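Local atomic coordinates of enolase from the environmental genome shotgun sequencing of the Sargasso Sea (PDB entry 2QGY), a protein that is of unknown function but, as a magnesium-binding member of the enolase superfamily, probably abstracts a proton next to the carboxylate of an acid substrate. Residues 205-210 against 238-243; 232-237 against 260-265; 274-279 against 283-288; 299-304 against 316-321. All coordinates share one frame; numbering follows the deposited sequence.

Contact 1: 205-210 against 238-243; sequences EDLDQT and TEIKNT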
loop_
_atom_site.group_PDB
_atom_site.type_symbol
_atom_site.label_atom_id
_atom_site.label_comp_id
_atom_site.label_asym_id
_atom_site.label_seq_id
_atom_site.Cartn_x
_atom_site.Cartn_y
_atom_site.Cartn_z
ATOM N N GLU A 205 20.781 -2.679 3.283
ATOM C CA GLU A 205 20.650 -3.630 2.190
ATOM C C GLU A 205 21.348 -4.953 2.534
ATOM O O GLU A 205 20.869 -6.046 2.178
ATOM C CB GLU A 205 21.246 -3.010 0.914
ATOM C CG GLU A 205 20.669 -1.605 0.500
ATOM C CD GLU A 205 20.713 -0.497 1.607
ATOM O OE1 GLU A 205 21.741 -0.350 2.337
ATOM O OE2 GLU A 205 19.698 0.253 1.721
ATOM N N ASP A 206 22.452 -4.854 3.269
ATOM C CA ASP A 206 23.297 -6.016 3.571
ATOM C C ASP A 206 23.191 -6.482 5.019
ATOM O O ASP A 206 23.744 -5.842 5.935
ATOM C CB ASP A 206 24.753 -5.696 3.204
ATOM C CG ASP A 206 25.659 -6.928 3.217
ATOM O OD1 ASP A 206 25.427 -7.869 4.002
ATOM O OD2 ASP A 206 26.627 -6.944 2.428
ATOM N N LEU A 207 22.510 -7.614 5.201
ATOM C CA LEU A 207 22.259 -8.216 6.511
ATOM C C LEU A 207 23.556 -8.488 7.300
ATOM O O LEU A 207 23.604 -8.347 8.533
ATOM C CB LEU A 207 21.458 -9.514 6.343
ATOM C CG LEU A 207 21.082 -10.279 7.612
ATOM C CD1 LEU A 207 20.130 -9.448 8.501
ATOM C CD2 LEU A 207 20.451 -11.643 7.286
ATOM N N ASP A 208 24.599 -8.881 6.579
ATOM C CA ASP A 208 25.912 -9.062 7.204
ATOM C C ASP A 208 26.487 -7.781 7.818
ATOM O O ASP A 208 26.930 -7.820 8.965
ATOM C CB ASP A 208 26.880 -9.772 6.256
ATOM C CG ASP A 208 26.597 -11.280 6.164
ATOM O OD1 ASP A 208 25.870 -11.826 7.038
ATOM O OD2 ASP A 208 27.104 -11.920 5.216
ATOM N N GLN A 209 26.426 -6.654 7.107
ATOM C CA GLN A 209 26.804 -5.344 7.695
ATOM C C GLN A 209 26.005 -5.054 8.960
ATOM O O GLN A 209 26.567 -4.671 9.990
ATOM C CB GLN A 209 26.617 -4.174 6.721
ATOM C CG GLN A 209 27.129 -4.403 5.297
ATOM C CD GLN A 209 28.632 -4.301 5.166
ATOM O OE1 GLN A 209 29.311 -3.725 6.027
ATOM N NE2 GLN A 209 29.165 -4.849 4.076
ATOM N N THR A 210 24.691 -5.278 8.884
ATOM C CA THR A 210 23.798 -5.067 10.019
ATOM C C THR A 210 24.197 -5.868 11.237
ATOM O O THR A 210 24.307 -5.325 12.332
ATOM C CB THR A 210 22.349 -5.402 9.624
ATOM O OG1 THR A 210 22.001 -4.583 8.509
ATOM C CG2 THR A 210 21.387 -5.149 10.758
ATOM N N THR A 238 12.435 -11.521 13.443
ATOM C CA THR A 238 12.500 -12.440 14.570
ATOM C C THR A 238 13.949 -12.881 14.772
ATOM O O THR A 238 14.432 -12.907 15.888
ATOM C CB THR A 238 11.545 -13.634 14.422
ATOM O OG1 THR A 238 11.995 -14.490 13.354
ATOM C CG2 THR A 238 10.083 -13.148 14.166
ATOM N N GLU A 239 14.640 -13.191 13.689
ATOM C CA GLU A 239 16.035 -13.624 13.783
ATOM C C GLU A 239 16.914 -12.561 14.492
ATOM O O GLU A 239 17.692 -12.883 15.397
ATOM C CB GLU A 239 16.567 -13.951 12.402
ATOM C CG GLU A 239 18.071 -14.108 12.357
ATOM C CD GLU A 239 18.538 -14.620 11.030
ATOM O OE1 GLU A 239 17.709 -15.254 10.329
ATOM O OE2 GLU A 239 19.731 -14.409 10.708
ATOM N N ILE A 240 16.767 -11.304 14.094
ATOM C CA ILE A 240 17.489 -10.194 14.739
ATOM C C ILE A 240 17.136 -10.036 16.195
ATOM O O ILE A 240 18.031 -9.922 17.051
ATOM C CB ILE A 240 17.239 -8.822 14.037
ATOM C CG1 ILE A 240 17.915 -8.788 12.661
ATOM C CG2 ILE A 240 17.720 -7.649 14.947
ATOM C CD1 ILE A 240 19.432 -8.645 12.669
ATOM N N LYS A 241 15.842 -10.006 16.493
ATOM C CA LYS A 241 15.400 -9.808 17.876
ATOM C C LYS A 241 15.940 -10.924 18.762
ATOM O O LYS A 241 16.295 -10.676 19.921
ATOM C CB LYS A 241 13.873 -9.754 17.954
ATOM C CG LYS A 241 13.319 -9.772 19.355
ATOM C CD LYS A 241 11.843 -9.440 19.373
ATOM C CE LYS A 241 11.130 -10.054 20.581
ATOM N NZ LYS A 241 11.630 -9.642 21.899
ATOM N N ASN A 242 16.031 -12.127 18.203
ATOM C CA ASN A 242 16.462 -13.320 18.949
ATOM C C ASN A 242 17.975 -13.392 19.148
ATOM O O ASN A 242 18.452 -14.079 20.064
ATOM C CB ASN A 242 15.980 -14.608 18.253
ATOM C CG ASN A 242 14.432 -14.758 18.246
ATOM O OD1 ASN A 242 13.707 -14.089 19.003
ATOM N ND2 ASN A 242 13.935 -15.647 17.389
ATOM N N THR A 243 18.711 -12.693 18.299
ATOM C CA THR A 243 20.167 -12.744 18.265
ATOM C C THR A 243 20.776 -11.712 19.185
ATOM O O THR A 243 21.812 -11.970 19.810
ATOM C CB THR A 243 20.684 -12.597 16.825
ATOM O OG1 THR A 243 20.106 -13.638 16.035
ATOM C CG2 THR A 243 22.235 -12.704 16.733
#
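Leu207 and Thr210, one turn apart on the helix that starts at 207, both meet the end of Ile240, and this small apolar cluster is the closer-packed part of the contact. Leu207 CD1 comes to 4.3 Å from Ile240 CD1, while Thr210 CG2 lies 4.4 Å from that same methyl, so Ile240 CD1 serves both residues of the neighbouring helix. Leu207 reaches out in an extended first torsion (chi1 -179°), which stretches the side chain across the gap. Even here the touch is light: the backbones stay well apart, Thr210 CA being 9.4 Å from Ile240 CA, and only about 109 Å² is buried. Around the cluster, Leu207 also rests on Val229, Thr210 on Leu201 and Pro204, and Ile240 on Val248 of strand 248-250.

The looser flank belongs to Glu239. The other methyl of Leu207, CD2, is 4.5 Å from Glu239 OE2, a distant brush past a carboxylate whose real partner is Lys211 NZ, in a salt bridge. The two sides differ accordingly: Thr210 and Ile240 are buried, whereas Leu207 and Glu239 are partly open to solvent, and there the charged pair takes over from methyl packing, not far from the start of the first helix, where Asp206 is the N-cap. Helices 207-217 and 234-243 follow successive parallel strands, 197-200 and 224-226, and their side-by-side packing on the outside of these strands is that of the TIM-barrel-like domain of enolases.

Contact 2: 232-237 against 260-265; sequences ENISLL and FRELIS
Glu262 offers its stem, not the face of its carboxylate, to Ile234. The methyl Ile234 CD1 lies close to the plane of that flat group but behind it, on the CG side, and so is kept off both faces. The oxygen edge is spoken for: OE2 makes a salt bridge to Arg266 and a hydrogen bond to Ser235 OG of the second subunit, and in return Ser235 OG of this chain bonds Glu262 OE1 of that subunit. Phe260, the other flat side chain, turns away and meets Phe272 edge-to-face.

The approach of Ile234 CD1 to Glu262 CG, 3.2 Å, is shorter than two carbons normally allow and is best taken as a tight spot of doubtful exact value. Glu262 CB is a more relaxed 4.0 Å from the same methyl. Beyond CG the glutamate chain bends at chi2 (69°), which turns the carboxylate off Ile234, toward Ser235 of the second subunit. The rest is apolar. Leu263 CD2 touches both Leu237 CD1 at 3.6 Å and Ile234 CG1 at 4.0 Å, its side chain crossing each of theirs at a slant; Leu237 and Leu263 both also lean on Thr250 of strand 248-250. At the start of helix 234-243, Asn233 OD1 caps Leu236 N at 3.1 Å, with the donor above the carbonyl plane.

A greasy seam thus borders a buried carboxylate whose charge is met by Arg266 and by a serine from across the dimer interface, which probably keeps Glu262 ionised and ties this helix pair to subunit pairing.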
loop_
_atom_site.group_PDB
_atom_site.type_symbol
_atom_site.label_atom_id
_atom_site.label_comp_id
_atom_site.label_asym_id
_atom_site.label_seq_id
_atom_site.Cartn_x
_atom_site.Cartn_y
_atom_site.Cartn_z
ATOM N N GLU A 232 8.471 -6.067 6.445
ATOM C CA GLU A 232 7.702 -7.178 5.892
ATOM C C GLU A 232 8.429 -8.516 5.975
ATOM O O GLU A 232 7.812 -9.566 5.789
ATOM C CB GLU A 232 7.285 -6.907 4.453
ATOM C CG GLU A 232 6.220 -5.829 4.353
ATOM C CD GLU A 232 5.684 -5.720 2.954
ATOM O OE1 GLU A 232 4.807 -6.523 2.580
ATOM O OE2 GLU A 232 6.142 -4.823 2.232
ATOM N N ASN A 233 9.732 -8.469 6.238
ATOM C CA ASN A 233 10.510 -9.705 6.380
ATOM C C ASN A 233 10.460 -10.136 7.839
ATOM O O ASN A 233 11.410 -9.922 8.597
ATOM C CB ASN A 233 11.964 -9.497 5.935
ATOM C CG ASN A 233 12.727 -10.834 5.759
ATOM O OD1 ASN A 233 12.350 -11.860 6.327
ATOM N ND2 ASN A 233 13.747 -10.819 4.935
ATOM N N ILE A 234 9.329 -10.703 8.234
ATOM C CA ILE A 234 9.088 -11.005 9.637
ATOM C C ILE A 234 10.093 -12.071 10.105
ATOM O O ILE A 234 10.581 -12.019 11.253
ATOM C CB ILE A 234 7.597 -11.393 9.908
ATOM C CG1 ILE A 234 6.665 -10.273 9.389
ATOM C CG2 ILE A 234 7.353 -11.636 11.397
ATOM C CD1 ILE A 234 5.186 -10.523 9.632
ATOM N N SER A 235 10.406 -13.006 9.213
ATOM C CA SER A 235 11.397 -14.044 9.519
ATOM C C SER A 235 12.702 -13.425 9.997
ATOM O O SER A 235 13.261 -13.860 11.019
ATOM C CB SER A 235 11.633 -14.927 8.289
ATOM O OG SER A 235 10.446 -15.641 8.007
ATOM N N LEU A 236 13.197 -12.429 9.264
ATOM C CA LEU A 236 14.457 -11.752 9.613
ATOM C C LEU A 236 14.326 -10.909 10.864
ATOM O O LEU A 236 15.258 -10.832 11.671
ATOM C CB LEU A 236 14.952 -10.869 8.470
ATOM C CG LEU A 236 16.046 -11.425 7.575
ATOM C CD1 LEU A 236 15.517 -12.585 6.739
ATOM C CD2 LEU A 236 16.618 -10.310 6.692
ATOM N N LEU A 237 13.167 -10.276 11.043
ATOM C CA LEU A 237 12.961 -9.480 12.264
ATOM C C LEU A 237 13.093 -10.371 13.492
ATOM O O LEU A 237 13.752 -10.015 14.493
ATOM C CB LEU A 237 11.574 -8.817 12.283
ATOM C CG LEU A 237 11.322 -7.492 11.577
ATOM C CD1 LEU A 237 9.799 -7.272 11.526
ATOM C CD2 LEU A 237 12.009 -6.360 12.316
ATOM N N PHE A 260 0.338 -5.927 11.798
ATOM C CA PHE A 260 0.757 -5.776 13.210
ATOM C C PHE A 260 0.327 -6.939 14.088
ATOM O O PHE A 260 1.088 -7.342 14.988
ATOM C CB PHE A 260 0.367 -4.408 13.790
ATOM C CG PHE A 260 1.130 -3.248 13.150
ATOM C CD1 PHE A 260 2.381 -2.874 13.626
ATOM C CD2 PHE A 260 0.639 -2.636 11.996
ATOM C CE1 PHE A 260 3.119 -1.850 13.014
ATOM C CE2 PHE A 260 1.360 -1.611 11.372
ATOM C CZ PHE A 260 2.602 -1.226 11.871
ATOM N N ARG A 261 -0.833 -7.526 13.794
ATOM C CA ARG A 261 -1.243 -8.744 14.492
ATOM C C ARG A 261 -0.272 -9.884 14.209
ATOM O O ARG A 261 0.029 -10.638 15.104
ATOM C CB ARG A 261 -2.682 -9.148 14.145
ATOM C CG ARG A 261 -3.654 -8.310 14.922
ATOM C CD ARG A 261 -5.058 -8.358 14.365
ATOM N NE ARG A 261 -5.926 -7.530 15.189
ATOM C CZ ARG A 261 -7.133 -7.113 14.810
ATOM N NH1 ARG A 261 -7.612 -7.455 13.622
ATOM N NH2 ARG A 261 -7.866 -6.375 15.626
ATOM N N GLU A 262 0.182 -10.014 12.964
ATOM C CA GLU A 262 1.201 -11.023 12.635
ATOM C C GLU A 262 2.492 -10.757 13.412
ATOM O O GLU A 262 3.095 -11.709 13.913
ATOM C CB GLU A 262 1.481 -11.056 11.134
ATOM C CG GLU A 262 2.579 -12.079 10.677
ATOM C CD GLU A 262 2.162 -13.537 10.809
ATOM O OE1 GLU A 262 0.959 -13.796 10.957
ATOM O OE2 GLU A 262 3.054 -14.427 10.761
ATOM N N LEU A 263 2.942 -9.501 13.496
ATOM C CA LEU A 263 4.177 -9.200 14.262
ATOM C C LEU A 263 3.990 -9.610 15.719
ATOM O O LEU A 263 4.884 -10.183 16.323
ATOM C CB LEU A 263 4.559 -7.708 14.213
ATOM C CG LEU A 263 4.949 -7.105 12.858
ATOM C CD1 LEU A 263 5.014 -5.601 13.085
ATOM C CD2 LEU A 263 6.338 -7.620 12.430
ATOM N N ILE A 264 2.813 -9.335 16.276
ATOM C CA ILE A 264 2.551 -9.758 17.666
ATOM C C ILE A 264 2.634 -11.286 17.813
ATOM O O ILE A 264 3.258 -11.790 18.766
ATOM C CB ILE A 264 1.191 -9.238 18.180
ATOM C CG1 ILE A 264 1.195 -7.722 18.347
ATOM C CG2 ILE A 264 0.845 -9.821 19.577
ATOM C CD1 ILE A 264 -0.241 -7.137 18.586
ATOM N N SER A 265 2.007 -11.991 16.868
ATOM C CA SER A 265 1.910 -13.469 16.846
ATOM C C SER A 265 3.270 -14.097 16.829
ATOM O O SER A 265 3.499 -15.152 17.430
ATOM C CB SER A 265 1.205 -13.946 15.568
ATOM O OG SER A 265 -0.177 -13.697 15.620
#

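Contact 3: 274-279 against 283-288; sequences PDISGM and IDIIEI
Asp284 OD2 and Met279 O are bridged by one water, which donates to both, at 2.6 Å to OD2 and 2.7 Å to O. The water thereby links the carboxylate near the start of helix 282-294 to the loop leading into it, while Asp284 OD1 is held separately by Tyr86 OH.

Beneath this bridge the packing is apolar. Met279 and Ile285 slide past one another in opposite directions, Met279 CB reaching Ile285 CG1 at 3.6 Å. Placing CG anti to the backbone N and bending at chi2 (81°) carries the methionine on to the helix, where CE rests 3.9 Å from Asp284 O and 4.2 Å from Ile288 CG2. One bond further out, the tip methyl CD1 of Ile285 touches Ile276 CD1 at 3.7 Å, the two side chains crossing at about a right angle.

On the far side of the loop from this core, Asp275 points away from the helix. Its OD2 accepts Ser277 N at 2.8 Å (N-H...O 157°), forming an Asx turn, and also bonds Asn305 ND2; OD1 is bonded to His302 ND1. Such an Asp-His pair, at the ends of the sixth and seventh barrel strands, is characteristic of the mandelate racemase group of the enolase superfamily.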
loop_
_atom_site.group_PDB
_atom_site.type_symbol
_atom_site.label_atom_id
_atom_site.label_comp_id
_atom_site.label_asym_id
_atom_site.label_seq_id
_atom_site.Cartn_x
_atom_site.Cartn_y
_atom_site.Cartn_z
ATOM N N PRO A 274 4.242 2.625 13.917
ATOM C CA PRO A 274 3.451 3.045 12.749
ATOM C C PRO A 274 3.411 4.592 12.769
ATOM O O PRO A 274 3.475 5.215 13.857
ATOM C CB PRO A 274 2.049 2.489 13.036
ATOM C CG PRO A 274 1.968 2.386 14.537
ATOM C CD PRO A 274 3.413 1.938 14.925
ATOM N N ASP A 275 3.252 5.210 11.604
ATOM C CA ASP A 275 3.184 6.685 11.590
ATOM C C ASP A 275 1.771 7.097 12.006
ATOM O O ASP A 275 0.775 6.456 11.655
ATOM C CB ASP A 275 3.517 7.243 10.205
ATOM C CG ASP A 275 3.654 8.774 10.201
ATOM O OD1 ASP A 275 4.789 9.284 10.327
ATOM O OD2 ASP A 275 2.620 9.466 10.103
ATOM N N ILE A 276 1.708 8.130 12.832
ATOM C CA ILE A 276 0.432 8.630 13.335
ATOM C C ILE A 276 -0.574 8.969 12.217
ATOM O O ILE A 276 -1.826 8.869 12.395
ATOM C CB ILE A 276 0.685 9.866 14.259
ATOM C CG1 ILE A 276 -0.619 10.317 14.947
ATOM C CG2 ILE A 276 1.359 11.045 13.448
ATOM C CD1 ILE A 276 -1.237 9.304 15.959
ATOM N N SER A 277 -0.041 9.396 11.083
ATOM C CA SER A 277 -0.834 9.868 9.964
ATOM C C SER A 277 -0.732 8.885 8.794
ATOM O O SER A 277 -1.111 9.194 7.663
ATOM C CB SER A 277 -0.333 11.231 9.537
ATOM O OG SER A 277 -0.857 12.218 10.419
ATOM N N GLY A 278 -0.223 7.683 9.072
ATOM C CA GLY A 278 -0.072 6.700 8.009
ATOM C C GLY A 278 -0.694 5.350 8.290
ATOM O O GLY A 278 -0.820 4.530 7.372
ATOM N N MET A 279 -1.101 5.085 9.530
ATOM C CA MET A 279 -1.551 3.730 9.886
ATOM C C MET A 279 -2.910 3.404 9.246
ATOM O O MET A 279 -3.199 2.244 8.947
ATOM C CB MET A 279 -1.568 3.544 11.432
ATOM C CG MET A 279 -2.278 2.257 11.946
ATOM S SD MET A 279 -1.213 0.800 11.850
ATOM C CE MET A 279 -2.345 -0.470 12.524
ATOM N N ILE A 283 -8.457 4.914 15.267
ATOM C CA ILE A 283 -9.128 3.708 15.749
ATOM C C ILE A 283 -8.097 2.580 15.642
ATOM O O ILE A 283 -7.928 1.802 16.565
ATOM C CB ILE A 283 -10.381 3.395 14.893
ATOM C CG1 ILE A 283 -11.545 4.367 15.225
ATOM C CG2 ILE A 283 -10.804 1.936 15.054
ATOM C CD1 ILE A 283 -12.839 4.071 14.452
ATOM N N ASP A 284 -7.412 2.495 14.496
ATOM C CA ASP A 284 -6.483 1.393 14.280
ATOM C C ASP A 284 -5.212 1.473 15.106
ATOM O O ASP A 284 -4.694 0.454 15.538
ATOM C CB ASP A 284 -6.179 1.213 12.782
ATOM C CG ASP A 284 -7.228 0.316 12.090
ATOM O OD1 ASP A 284 -8.121 -0.210 12.803
ATOM O OD2 ASP A 284 -7.180 0.169 10.850
ATOM N N ILE A 285 -4.705 2.678 15.324
ATOM C CA ILE A 285 -3.549 2.852 16.187
ATOM C C ILE A 285 -3.888 2.452 17.626
ATOM O O ILE A 285 -3.140 1.736 18.297
ATOM C CB ILE A 285 -3.065 4.318 16.139
ATOM C CG1 ILE A 285 -2.368 4.560 14.803
ATOM C CG2 ILE A 285 -2.136 4.666 17.321
ATOM C CD1 ILE A 285 -1.767 5.905 14.653
ATOM N N ILE A 286 -5.033 2.916 18.102
ATOM C CA ILE A 286 -5.491 2.556 19.451
ATOM C C ILE A 286 -5.763 1.056 19.612
ATOM O O ILE A 286 -5.409 0.481 20.637
ATOM C CB ILE A 286 -6.748 3.369 19.837
ATOM C CG1 ILE A 286 -6.433 4.872 19.964
ATOM C CG2 ILE A 286 -7.368 2.825 21.120
ATOM C CD1 ILE A 286 -5.460 5.242 21.079
ATOM N N GLU A 287 -6.385 0.433 18.613
ATOM C CA GLU A 287 -6.652 -1.005 18.645
ATOM C C GLU A 287 -5.351 -1.803 18.728
ATOM O O GLU A 287 -5.226 -2.716 19.543
ATOM C CB GLU A 287 -7.443 -1.436 17.411
ATOM C CG GLU A 287 -7.853 -2.923 17.409
ATOM C CD GLU A 287 -8.496 -3.370 18.728
ATOM O OE1 GLU A 287 -9.442 -2.683 19.197
ATOM O OE2 GLU A 287 -8.076 -4.423 19.283
ATOM N N ILE A 288 -4.385 -1.449 17.890
ATOM C CA ILE A 288 -3.100 -2.137 17.935
ATOM C C ILE A 288 -2.305 -1.822 19.214
ATOM O O ILE A 288 -1.597 -2.689 19.723
ATOM C CB ILE A 288 -2.266 -1.929 16.664
ATOM C CG1 ILE A 288 -1.286 -3.095 16.507
ATOM C CG2 ILE A 288 -1.530 -0.587 16.675
ATOM C CD1 ILE A 288 -2.031 -4.437 16.082
HETATM O O HOH W 1 -5.298 0.486 9.083
#

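Contact 4: 299-304 against 316-321; sequences ISPHCW and HVCSSI
Pro301 presents the CG-CD side of its ring to the sulfur of Cys318, which lies over that side, above the ring plane, and this is the closest point of the contact. SG stands 3.5 Å from Pro301 CD and 3.7 Å from Pro301 CG, touching two ring carbons at once. The thiol is placed there by a first torsion that sets SG anti to its own carbonyl carbon (chi1 -72°), extending it off the flank of the helix.

The second meeting is end against root. Ile321 CD1 points at the branch carbon of Ile299, with CB 4.0 Å away, whereas the far end of Ile299 leads elsewhere. Ile321 achieves this by holding CG1 between its backbone N and carbonyl carbon (chi1 58°); it also packs on Ile286 and Ser289 of helix 282-294.

Val317 O accepts both Ser320 N and Ser320 OG, each at 2.9 Å, and Ser319 OG bonds His316 O and also Asn125. Cys318 packs on the loop after strand 298-299, and Ile321, following the helix, packs on Ile299 of the strand: a beta-alpha unit of the (beta/alpha)8 barrel of enolases.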
loop_
_atom_site.group_PDB
_atom_site.type_symbol
_atom_site.label_atom_id
_atom_site.label_comp_id
_atom_site.label_asym_id
_atom_site.label_seq_id
_atom_site.Cartn_x
_atom_site.Cartn_y
_atom_site.Cartn_z
ATOM N N ILE A 299 4.279 1.137 22.047
ATOM C CA ILE A 299 4.002 1.888 20.822
ATOM C C ILE A 299 4.705 3.245 20.864
ATOM O O ILE A 299 4.537 4.016 21.796
ATOM C CB ILE A 299 2.485 2.141 20.660
ATOM C CG1 ILE A 299 1.691 0.816 20.658
ATOM C CG2 ILE A 299 2.200 2.930 19.362
ATOM C CD1 ILE A 299 2.029 -0.154 19.477
ATOM N N SER A 300 5.490 3.534 19.841
ATOM C CA SER A 300 6.148 4.827 19.739
ATOM C C SER A 300 5.758 5.332 18.372
ATOM O O SER A 300 6.374 4.981 17.401
ATOM C CB SER A 300 7.666 4.636 19.764
ATOM O OG SER A 300 8.335 5.881 19.555
ATOM N N PRO A 301 4.694 6.133 18.272
ATOM C CA PRO A 301 4.326 6.541 16.918
ATOM C C PRO A 301 5.429 7.279 16.157
ATOM O O PRO A 301 6.184 8.098 16.734
ATOM C CB PRO A 301 3.113 7.458 17.145
ATOM C CG PRO A 301 2.555 6.995 18.481
ATOM C CD PRO A 301 3.817 6.723 19.298
ATOM N N HIS A 302 5.521 6.985 14.864
ATOM C CA HIS A 302 6.481 7.623 14.005
ATOM C C HIS A 302 5.773 8.921 13.618
ATOM O O HIS A 302 4.554 8.962 13.554
ATOM C CB HIS A 302 6.702 6.695 12.801
ATOM C CG HIS A 302 7.536 7.262 11.681
ATOM N ND1 HIS A 302 6.971 7.877 10.586
ATOM C CD2 HIS A 302 8.861 7.165 11.409
ATOM C CE1 HIS A 302 7.914 8.189 9.711
ATOM N NE2 HIS A 302 9.077 7.781 10.191
ATOM N N CYS A 303 6.524 9.990 13.423
ATOM C CA CYS A 303 5.889 11.269 13.082
ATOM C C CYS A 303 6.785 12.106 12.175
ATOM O O CYS A 303 7.256 13.191 12.545
ATOM C CB CYS A 303 5.472 12.054 14.348
ATOM S SG CYS A 303 4.342 13.455 13.899
ATOM N N TRP A 304 7.057 11.595 10.979
ATOM C CA TRP A 304 7.777 12.388 10.005
ATOM C C TRP A 304 6.710 13.136 9.193
ATOM O O TRP A 304 6.329 12.756 8.080
ATOM C CB TRP A 304 8.725 11.533 9.152
ATOM C CG TRP A 304 9.605 12.350 8.245
ATOM C CD1 TRP A 304 10.208 13.536 8.527
ATOM C CD2 TRP A 304 9.916 12.056 6.884
ATOM N NE1 TRP A 304 10.903 13.999 7.428
ATOM C CE2 TRP A 304 10.758 13.095 6.413
ATOM C CE3 TRP A 304 9.584 11.004 6.024
ATOM C CZ2 TRP A 304 11.271 13.114 5.107
ATOM C CZ3 TRP A 304 10.106 11.014 4.717
ATOM C CH2 TRP A 304 10.925 12.076 4.277
ATOM N N HIS A 316 -1.938 13.423 21.671
ATOM C CA HIS A 316 -3.218 13.005 22.272
ATOM C C HIS A 316 -3.312 11.465 22.369
ATOM O O HIS A 316 -3.722 10.920 23.405
ATOM C CB HIS A 316 -4.399 13.583 21.489
ATOM C CG HIS A 316 -4.691 15.021 21.806
ATOM N ND1 HIS A 316 -5.386 15.408 22.937
ATOM C CD2 HIS A 316 -4.389 16.162 21.140
ATOM C CE1 HIS A 316 -5.504 16.726 22.943
ATOM N NE2 HIS A 316 -4.887 17.208 21.878
ATOM N N VAL A 317 -2.898 10.752 21.323
ATOM C CA VAL A 317 -2.932 9.296 21.372
ATOM C C VAL A 317 -1.991 8.787 22.459
ATOM O O VAL A 317 -2.400 7.974 23.297
ATOM C CB VAL A 317 -2.583 8.633 20.013
ATOM C CG1 VAL A 317 -2.318 7.087 20.168
ATOM C CG2 VAL A 317 -3.716 8.828 19.086
ATOM N N CYS A 318 -0.752 9.285 22.460
ATOM C CA CYS A 318 0.258 8.821 23.422
ATOM C C CYS A 318 -0.158 9.046 24.870
ATOM O O CYS A 318 0.139 8.218 25.737
ATOM C CB CYS A 318 1.621 9.473 23.187
ATOM S SG CYS A 318 2.425 8.853 21.695
ATOM N N SER A 319 -0.841 10.164 25.117
ATOM C CA SER A 319 -1.319 10.495 26.464
ATOM C C SER A 319 -2.453 9.591 26.948
ATOM O O SER A 319 -2.725 9.536 28.160
ATOM C CB SER A 319 -1.732 11.968 26.550
ATOM O OG SER A 319 -2.995 12.179 25.962
ATOM N N SER A 320 -3.029 8.834 26.012
ATOM C CA SER A 320 -4.235 8.075 26.278
ATOM C C SER A 320 -3.995 6.568 26.345
ATOM O O SER A 320 -4.907 5.820 26.655
ATOM C CB SER A 320 -5.304 8.388 25.231
ATOM O OG SER A 320 -5.122 7.612 24.063
ATOM N N ILE A 321 -2.765 6.122 26.075
ATOM C CA ILE A 321 -2.463 4.670 26.136
ATOM C C ILE A 321 -1.448 4.335 27.251
ATOM O O ILE A 321 -0.545 5.122 27.512
ATOM C CB ILE A 321 -1.999 4.095 24.762
ATOM C CG1 ILE A 321 -0.757 4.848 24.262
ATOM C CG2 ILE A 321 -3.125 4.173 23.737
ATOM C CD1 ILE A 321 0.003 4.151 23.115
#

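How the contacts relate
All four contacts fall within the enolase C-terminal barrel domain and follow its circuit. Contacts 1 and 2 interlock along the chain, sharing helix 234-243, with centres 14 Å apart, and Leu207 CD1 touches Leu236 CD2 at 4.0 Å. Contacts 3 and 4 come later, in series, their centres 9 Å apart; Pro274 O meets His302 N at 2.9 Å, joining the loops after two adjacent strands. Contact 2 meets contact 3 through Phe260, which packs on Pro274, Met279 and Ile288. Contacts 1 and 4 are about 27 Å apart, centre to centre. Together they run partway round a barrel whose Asp200, Glu226 and Glu252 hold the magnesium ion.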